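Local coordinates for protein saframycin Mx1 synthetase B (Legionella pneumophila subsp. pneumophila, PDB 3KXW) that belongs to the AMP-binding enzymes of the ANL superfamily and binds 5'-O-[(S)-(dodecanoyloxy)(hydroxy)phosphoryl]adenosine in a pocket, at residues F171-S176 with V185-H190; D395-G400 with L443-E448. One frame throughout, in Å; residues are numbered along the deposited sequence.

Contact 1 of 2, residues F171-S176 with V185-H190; sequences FLQYTS and VMVSHH
Two donors converge on Val185 O: Gln173 N, 3.0 Å away, binds it in the carbonyl plane on a lone pair, and Leu172 CA adds a C-H...O contact at 3.3 Å. In return Val185 N reaches Gln173 O at 2.9 Å, but from 50° out of that carbonyl's plane and so not on a lone pair. Further along, Val187 N donates to Phe171 O at 3.1 Å, while the reverse bond from Phe171 N is weak. These pairs identify an antiparallel beta hairpin, whose connecting segment, rich in Gly, Ser and Thr, probably corresponds to the phosphate-binding P-loop of ANL enzymes; the side chain of Thr175 lies about 4 Å from the bound ligand. On the Phe171-Gln173 face, a chi1 of 65° swings the Phe171 ring over Val187. Val187 CB forms a CH-pi contact 3.9 Å from the ring centroid, 21° off the normal. Val187 CG1 meets the ring at CE2, while its second methyl, CG2, rests 3.6 Å from Gln173 NE2, whose hydrogen bond goes to Thr333 O. On the other face of the hairpin, Leu172 CD2 lies 3.8 Å from CG of Met186, a selenomethionine.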
ATOM      1  N   PHE A 171      -4.094   9.613 -13.583  1.00 13.01           N
ATOM      2  CA  PHE A 171      -2.947   9.740 -12.691  1.00 12.79           C
ATOM      3  C   PHE A 171      -1.945   8.635 -12.887  1.00 13.75           C
ATOM      4  O   PHE A 171      -2.255   7.614 -13.466  1.00 12.81           O
ATOM      5  CB  PHE A 171      -3.381   9.788 -11.217  1.00 14.21           C
ATOM      6  CG  PHE A 171      -4.022   8.528 -10.708  1.00 14.15           C
ATOM      7  CD1 PHE A 171      -3.318   7.636  -9.896  1.00 15.22           C
ATOM      8  CD2 PHE A 171      -5.355   8.261 -10.981  1.00 14.52           C
ATOM      9  CE1 PHE A 171      -3.942   6.465  -9.387  1.00 16.01           C
ATOM     10  CE2 PHE A 171      -5.969   7.101 -10.475  1.00 15.01           C
ATOM     11  CZ  PHE A 171      -5.256   6.217  -9.685  1.00 15.52           C
ATOM     12  N   LEU A 172      -0.723   8.863 -12.428  1.00 14.51           N
ATOM     13  CA  LEU A 172       0.268   7.811 -12.426  1.00 13.99           C
ATOM     14  C   LEU A 172       0.395   7.251 -11.027  1.00 14.85           C
ATOM     15  O   LEU A 172       0.601   8.006 -10.091  1.00 17.74           O
ATOM     16  CB  LEU A 172       1.618   8.355 -12.860  1.00 13.52           C
ATOM     17  CG  LEU A 172       1.701   8.946 -14.259  1.00 12.74           C
ATOM     18  CD1 LEU A 172       3.160   9.306 -14.609  1.00 14.27           C
ATOM     19  CD2 LEU A 172       1.110   8.001 -15.297  1.00 13.36           C
ATOM     20  N   GLN A 173       0.272   5.942 -10.869  1.00 13.52           N
ATOM     21  CA  GLN A 173       0.614   5.378  -9.578  1.00 17.40           C
ATOM     22  C   GLN A 173       1.897   4.561  -9.664  1.00 17.42           C
ATOM     23  O   GLN A 173       1.974   3.559 -10.380  1.00 14.87           O
ATOM     24  CB  GLN A 173      -0.545   4.600  -8.932  1.00 19.29           C
ATOM     25  CG  GLN A 173      -1.221   3.511  -9.729  1.00 19.56           C
ATOM     26  CD  GLN A 173      -2.313   2.755  -8.892  1.00 22.38           C
ATOM     27  OE1 GLN A 173      -2.400   2.938  -7.675  1.00 26.86           O
ATOM     28  NE2 GLN A 173      -3.143   1.935  -9.552  1.00 15.26           N
ATOM     29  N   TYR A 174       2.909   5.023  -8.947  1.00 17.61           N
ATOM     30  CA  TYR A 174       4.199   4.349  -8.950  1.00 19.41           C
ATOM     31  C   TYR A 174       4.213   3.186  -7.974  1.00 22.19           C
ATOM     32  O   TYR A 174       3.790   3.326  -6.827  1.00 24.89           O
ATOM     33  CB  TYR A 174       5.316   5.355  -8.660  1.00 20.60           C
ATOM     34  CG  TYR A 174       5.649   6.149  -9.888  1.00 17.43           C
ATOM     35  CD1 TYR A 174       6.617   5.709 -10.766  1.00 17.87           C
ATOM     36  CD2 TYR A 174       4.972   7.314 -10.193  1.00 17.18           C
ATOM     37  CE1 TYR A 174       6.920   6.414 -11.902  1.00 17.94           C
ATOM     38  CE2 TYR A 174       5.269   8.032 -11.332  1.00 16.70           C
ATOM     39  CZ  TYR A 174       6.228   7.576 -12.188  1.00 17.85           C
ATOM     40  OH  TYR A 174       6.514   8.285 -13.338  1.00 15.92           O
ATOM     41  N   THR A 175       4.669   2.025  -8.429  1.00 22.99           N
ATOM     42  CA  THR A 175       4.618   0.835  -7.589  1.00 27.25           C
ATOM     43  C   THR A 175       5.886   0.747  -6.771  1.00 29.91           C
ATOM     44  O   THR A 175       6.853   1.461  -7.042  1.00 30.53           O
ATOM     45  CB  THR A 175       4.504  -0.442  -8.422  1.00 26.80           C
ATOM     46  OG1 THR A 175       5.652  -0.551  -9.270  1.00 25.52           O
ATOM     47  CG2 THR A 175       3.252  -0.412  -9.276  1.00 24.46           C
ATOM     48  N   SER A 176       5.899  -0.136  -5.781  1.00 31.42           N
ATOM     49  CA  SER A 176       7.150  -0.438  -5.098  1.00 35.40           C
ATOM     50  C   SER A 176       7.963  -1.353  -6.004  1.00 35.29           C
ATOM     51  O   SER A 176       7.472  -1.865  -7.023  1.00 36.04           O
ATOM     52  CB  SER A 176       6.904  -1.127  -3.756  1.00 35.30           C
ATOM     53  OG  SER A 176       6.341  -2.416  -3.957  1.00 41.20           O
ATOM     54  N   VAL A 185       2.250   3.472 -13.250  1.00 14.37           N
ATOM     55  CA  VAL A 185       1.101   2.855 -13.894  1.00 13.40           C
ATOM     56  C   VAL A 185       0.115   3.934 -14.348  1.00 13.22           C
ATOM     57  O   VAL A 185      -0.280   4.802 -13.565  1.00 13.83           O
ATOM     58  CB  VAL A 185       0.403   1.874 -12.936  1.00 14.35           C
ATOM     59  CG1 VAL A 185      -0.879   1.328 -13.576  1.00 13.40           C
ATOM     60  CG2 VAL A 185       1.389   0.755 -12.524  1.00 14.54           C
HETATM   61  N   MSE A 186      -0.255   3.888 -15.625  1.00 14.09           N
HETATM   62  CA  MSE A 186      -1.127   4.902 -16.204  1.00 13.19           C
HETATM   63  C   MSE A 186      -2.586   4.513 -15.996  1.00 14.69           C
HETATM   64  O   MSE A 186      -3.106   3.672 -16.717  1.00 14.71           O
HETATM   65  CB  MSE A 186      -0.818   5.019 -17.698  1.00 15.14           C
HETATM   66  CG  MSE A 186       0.671   5.258 -17.933  1.00 13.65           C
HETATM   67 SE   MSE A 186       1.209   4.879 -19.802  1.00 32.74          SE
HETATM   68  CE  MSE A 186       0.113   6.138 -20.736  1.00 20.80           C
ATOM     69  N   VAL A 187      -3.226   5.119 -14.998  1.00 11.82           N
ATOM     70  CA  VAL A 187      -4.629   4.802 -14.691  1.00 12.56           C
ATOM     71  C   VAL A 187      -5.551   5.791 -15.385  1.00 13.17           C
ATOM     72  O   VAL A 187      -5.502   6.994 -15.114  1.00 11.39           O
ATOM     73  CB  VAL A 187      -4.876   4.838 -13.168  1.00 11.95           C
ATOM     74  CG1 VAL A 187      -6.317   4.410 -12.829  1.00 10.88           C
ATOM     75  CG2 VAL A 187      -3.880   3.926 -12.498  1.00 13.51           C
ATOM     76  N   SER A 188      -6.369   5.293 -16.310  1.00 12.72           N
ATOM     77  CA  SER A 188      -7.268   6.178 -17.055  1.00 14.35           C
ATOM     78  C   SER A 188      -8.482   6.535 -16.210  1.00 16.13           C
ATOM     79  O   SER A 188      -8.727   5.917 -15.183  1.00 13.32           O
ATOM     80  CB  SER A 188      -7.720   5.516 -18.373  1.00 14.78           C
ATOM     81  OG  SER A 188      -8.623   4.457 -18.112  1.00 14.23           O
ATOM     82  N   HIS A 189      -9.233   7.549 -16.639  1.00 13.87           N
ATOM     83  CA  HIS A 189     -10.468   7.891 -15.964  1.00 16.54           C
ATOM     84  C   HIS A 189     -11.457   6.723 -15.948  1.00 14.35           C
ATOM     85  O   HIS A 189     -12.164   6.518 -14.958  1.00 14.24           O
ATOM     86  CB  HIS A 189     -11.086   9.150 -16.590  1.00 16.45           C
ATOM     87  CG  HIS A 189     -10.427  10.412 -16.135  1.00 14.93           C
ATOM     88  ND1 HIS A 189     -10.688  10.970 -14.904  1.00 15.70           N
ATOM     89  CD2 HIS A 189      -9.505  11.212 -16.727  1.00 17.75           C
ATOM     90  CE1 HIS A 189      -9.953  12.058 -14.750  1.00 17.04           C
ATOM     91  NE2 HIS A 189      -9.229  12.232 -15.842  1.00 17.33           N
ATOM     92  N   HIS A 190     -11.502   5.969 -17.043  1.00 15.51           N
ATOM     93  CA  HIS A 190     -12.373   4.793 -17.160  1.00 18.22           C
ATOM     94  C   HIS A 190     -11.869   3.660 -16.239  1.00 16.54           C
ATOM     95  O   HIS A 190     -12.667   2.985 -15.584  1.00 14.88           O
ATOM     96  CB  HIS A 190     -12.462   4.350 -18.640  1.00 18.66           C
ATOM     97  CG  HIS A 190     -13.480   3.282 -18.925  1.00 23.79           C
ATOM     98  ND1 HIS A 190     -14.837   3.488 -18.810  1.00 32.15           N
ATOM     99  CD2 HIS A 190     -13.336   2.025 -19.407  1.00 22.72           C
ATOM    100  CE1 HIS A 190     -15.485   2.386 -19.151  1.00 27.23           C
ATOM    101  NE2 HIS A 190     -14.596   1.482 -19.514  1.00 25.47           N
TER

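Contact 2 of 2, residues D395-G400 with L443-E448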
ATOM      1  N   ASP A 395      -4.852 -26.151 -15.231  1.00 22.94           N
ATOM      2  CA  ASP A 395      -6.032 -26.734 -14.613  1.00 22.61           C
ATOM      3  C   ASP A 395      -6.316 -26.067 -13.255  1.00 21.30           C
ATOM      4  O   ASP A 395      -5.439 -25.426 -12.671  1.00 21.03           O
ATOM      5  CB  ASP A 395      -5.797 -28.234 -14.352  1.00 23.09           C
ATOM      6  CG  ASP A 395      -5.785 -29.076 -15.622  1.00 26.82           C
ATOM      7  OD1 ASP A 395      -6.252 -28.624 -16.691  1.00 26.34           O
ATOM      8  OD2 ASP A 395      -5.321 -30.231 -15.537  1.00 29.85           O
ATOM      9  N   PHE A 396      -7.532 -26.231 -12.743  1.00 21.07           N
ATOM     10  CA  PHE A 396      -7.791 -25.878 -11.346  1.00 21.49           C
ATOM     11  C   PHE A 396      -6.856 -26.706 -10.454  1.00 20.72           C
ATOM     12  O   PHE A 396      -6.474 -27.828 -10.813  1.00 19.94           O
ATOM     13  CB  PHE A 396      -9.254 -26.118 -10.955  1.00 21.07           C
ATOM     14  CG  PHE A 396     -10.252 -25.317 -11.754  1.00 24.19           C
ATOM     15  CD1 PHE A 396      -9.960 -24.025 -12.185  1.00 23.34           C
ATOM     16  CD2 PHE A 396     -11.504 -25.838 -12.024  1.00 25.22           C
ATOM     17  CE1 PHE A 396     -10.883 -23.290 -12.896  1.00 21.07           C
ATOM     18  CE2 PHE A 396     -12.442 -25.105 -12.738  1.00 25.80           C
ATOM     19  CZ  PHE A 396     -12.131 -23.830 -13.178  1.00 25.41           C
ATOM     20  N   ASP A 397      -6.476 -26.157  -9.306  1.00 19.23           N
ATOM     21  CA  ASP A 397      -5.501 -26.790  -8.418  1.00 19.44           C
ATOM     22  C   ASP A 397      -4.163 -26.987  -9.105  1.00 20.60           C
ATOM     23  O   ASP A 397      -3.381 -27.864  -8.738  1.00 21.88           O
ATOM     24  CB  ASP A 397      -6.028 -28.127  -7.870  1.00 21.82           C
ATOM     25  CG  ASP A 397      -7.260 -27.951  -7.034  1.00 20.96           C
ATOM     26  OD1 ASP A 397      -7.475 -26.835  -6.521  1.00 19.48           O
ATOM     27  OD2 ASP A 397      -8.017 -28.911  -6.869  1.00 20.80           O
ATOM     28  N   GLN A 398      -3.895 -26.158 -10.109  1.00 21.10           N
ATOM     29  CA  GLN A 398      -2.574 -26.152 -10.741  1.00 22.28           C
ATOM     30  C   GLN A 398      -1.997 -24.743 -10.730  1.00 21.26           C
ATOM     31  O   GLN A 398      -2.665 -23.785 -11.124  1.00 19.17           O
ATOM     32  CB  GLN A 398      -2.639 -26.674 -12.173  1.00 21.49           C
ATOM     33  CG  GLN A 398      -1.261 -26.741 -12.853  1.00 23.67           C
ATOM     34  CD  GLN A 398      -1.315 -27.489 -14.165  1.00 25.63           C
ATOM     35  OE1 GLN A 398      -2.240 -27.318 -14.948  1.00 23.26           O
ATOM     36  NE2 GLN A 398      -0.324 -28.341 -14.402  1.00 29.14           N
ATOM     37  N   VAL A 399      -0.759 -24.629 -10.273  1.00 22.39           N
ATOM     38  CA  VAL A 399      -0.139 -23.336 -10.049  1.00 20.07           C
ATOM     39  C   VAL A 399       0.439 -22.751 -11.332  1.00 18.86           C
ATOM     40  O   VAL A 399       1.225 -23.388 -12.025  1.00 17.94           O
ATOM     41  CB  VAL A 399       0.978 -23.409  -8.970  1.00 20.19           C
ATOM     42  CG1 VAL A 399       1.649 -22.055  -8.814  1.00 18.61           C
ATOM     43  CG2 VAL A 399       0.404 -23.881  -7.635  1.00 21.05           C
ATOM     44  N   GLY A 400       0.049 -21.512 -11.633  1.00 16.61           N
ATOM     45  CA  GLY A 400       0.589 -20.809 -12.778  1.00 15.89           C
ATOM     46  C   GLY A 400       0.579 -19.324 -12.481  1.00 16.27           C
ATOM     47  O   GLY A 400       0.325 -18.915 -11.344  1.00 13.88           O
ATOM     48  N   LEU A 443       2.222 -15.905  -8.670  1.00 15.85           N
ATOM     49  CA  LEU A 443       1.847 -17.300  -8.885  1.00 17.01           C
ATOM     50  C   LEU A 443       0.697 -17.648  -7.942  1.00 15.27           C
ATOM     51  O   LEU A 443       0.647 -17.163  -6.816  1.00 17.25           O
ATOM     52  CB  LEU A 443       3.004 -18.247  -8.588  1.00 17.20           C
ATOM     53  CG  LEU A 443       4.211 -18.202  -9.523  1.00 18.70           C
ATOM     54  CD1 LEU A 443       5.302 -19.139  -9.031  1.00 22.57           C
ATOM     55  CD2 LEU A 443       3.800 -18.557 -10.943  1.00 20.64           C
ATOM     56  N   GLY A 444      -0.217 -18.474  -8.414  1.00 14.16           N
ATOM     57  CA  GLY A 444      -1.289 -18.963  -7.564  1.00 15.85           C
ATOM     58  C   GLY A 444      -2.104 -20.001  -8.306  1.00 16.03           C
ATOM     59  O   GLY A 444      -1.751 -20.432  -9.395  1.00 15.11           O
ATOM     60  N   PHE A 445      -3.227 -20.359  -7.712  1.00 16.27           N
ATOM     61  CA  PHE A 445      -4.111 -21.320  -8.314  1.00 17.89           C
ATOM     62  C   PHE A 445      -5.550 -21.018  -7.946  1.00 15.88           C
ATOM     63  O   PHE A 445      -5.819 -20.384  -6.943  1.00 16.32           O
ATOM     64  CB  PHE A 445      -3.708 -22.743  -7.892  1.00 15.94           C
ATOM     65  CG  PHE A 445      -3.843 -23.023  -6.403  1.00 16.39           C
ATOM     66  CD1 PHE A 445      -4.996 -23.601  -5.885  1.00 18.37           C
ATOM     67  CD2 PHE A 445      -2.800 -22.742  -5.537  1.00 15.46           C
ATOM     68  CE1 PHE A 445      -5.117 -23.885  -4.511  1.00 16.76           C
ATOM     69  CE2 PHE A 445      -2.911 -23.007  -4.172  1.00 16.58           C
ATOM     70  CZ  PHE A 445      -4.078 -23.590  -3.664  1.00 17.37           C
ATOM     71  N   LEU A 446      -6.471 -21.483  -8.782  1.00 16.79           N
ATOM     72  CA  LEU A 446      -7.898 -21.366  -8.512  1.00 16.60           C
ATOM     73  C   LEU A 446      -8.412 -22.692  -7.964  1.00 18.69           C
ATOM     74  O   LEU A 446      -8.099 -23.762  -8.497  1.00 18.75           O
ATOM     75  CB  LEU A 446      -8.652 -21.025  -9.795  1.00 16.65           C
ATOM     76  CG  LEU A 446      -8.516 -19.547 -10.239  1.00 16.38           C
ATOM     77  CD1 LEU A 446      -9.036 -19.300 -11.661  1.00 16.55           C
ATOM     78  CD2 LEU A 446      -9.239 -18.627  -9.264  1.00 16.47           C
ATOM     79  N   HIS A 447      -9.209 -22.604  -6.913  1.00 16.66           N
ATOM     80  CA  HIS A 447      -9.844 -23.773  -6.335  1.00 19.72           C
ATOM     81  C   HIS A 447     -11.288 -23.428  -5.990  1.00 17.82           C
ATOM     82  O   HIS A 447     -11.544 -22.560  -5.157  1.00 19.23           O
ATOM     83  CB  HIS A 447      -9.070 -24.210  -5.091  1.00 19.35           C
ATOM     84  CG  HIS A 447      -9.667 -25.395  -4.390  1.00 20.76           C
ATOM     85  ND1 HIS A 447      -9.351 -26.693  -4.728  1.00 21.64           N
ATOM     86  CD2 HIS A 447     -10.546 -25.478  -3.362  1.00 23.25           C
ATOM     87  CE1 HIS A 447     -10.022 -27.526  -3.951  1.00 23.57           C
ATOM     88  NE2 HIS A 447     -10.754 -26.814  -3.112  1.00 23.41           N
ATOM     89  N   GLU A 448     -12.241 -24.090  -6.632  1.00 20.64           N
ATOM     90  CA  GLU A 448     -13.661 -23.781  -6.399  1.00 20.43           C
ATOM     91  C   GLU A 448     -13.929 -22.279  -6.509  1.00 18.61           C
ATOM     92  O   GLU A 448     -14.602 -21.654  -5.665  1.00 19.30           O
ATOM     93  CB  GLU A 448     -14.105 -24.356  -5.063  1.00 23.50           C
ATOM     94  CG  GLU A 448     -13.692 -25.819  -4.983  1.00 25.70           C
ATOM     95  CD  GLU A 448     -14.307 -26.572  -3.835  1.00 30.15           C
ATOM     96  OE1 GLU A 448     -14.782 -25.938  -2.874  1.00 31.18           O
ATOM     97  OE2 GLU A 448     -14.293 -27.825  -3.895  1.00 34.89           O
TER
HETATM   98  O   HOH W   1      -5.314 -23.167 -10.946  1.00 19.75           O
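A short bond of 2.6 Å runs from His447 ND1 to Asp397 OD1, which accepts through its syn lone pair. The oxygen sits only 5° out of the imidazole plane, and carboxylate and ring are nearly coplanar, 23° apart, so the ring is gripped at its edge. Such a close carboxylate would probably stabilise a protonated His447. Asp397 occupies the third position of a type II beta turn, Asp395 to Gln398, and its backbone N also donates to Leu446 O, at 3.0 Å. One water bridges turn and strand: it donates to Asp395 O and, at 2.7 Å, to Gln398 O, and accepts from Leu446 N at 3.0 Å. Beyond the turn the chain enters an antiparallel sheet, where Gly400 and Gly444 form a hydrogen-bonded pair, with Gly400 N to Gly444 O at 3.1 Å and Gly444 N to Gly400 O at 3.0 Å. The two branches of Val399 serve different neighbours: CG1 lies against Leu443 CB, whereas CG2, anti to the carbonyl carbon, approaches Phe445 CD2 at 4.0 Å. Tyr452 meets the Phe445 ring with nearly parallel planes, and Phe396 CD1 touches Leu446 CB at 4.1 Å.

In the fold
Contact 1 closes before contact 2 opens along the chain, and the two do not touch: their centres are 28 Å apart and their nearest atoms about 15 Å. They belong to different sheets. Contact 1 lies on the two-stranded hairpin of strands 169-174 and 184-188, and contact 2 on the antiparallel sheet containing strands 400-405 and 442-447. The centre of contact 1 is about 14 Å from that of the chain, the centre of contact 2 about 25 Å. A connection exists nonetheless: after strand 400-405 the chain runs on to Lys411 and Gly412, which form backbone hydrogen bonds with Met186 of contact 1. Contact 1 thus borders the ligand pocket, whereas contact 2 joins a turn to a strand in a more peripheral sheet, its Gly444 about 9 Å from the ligand.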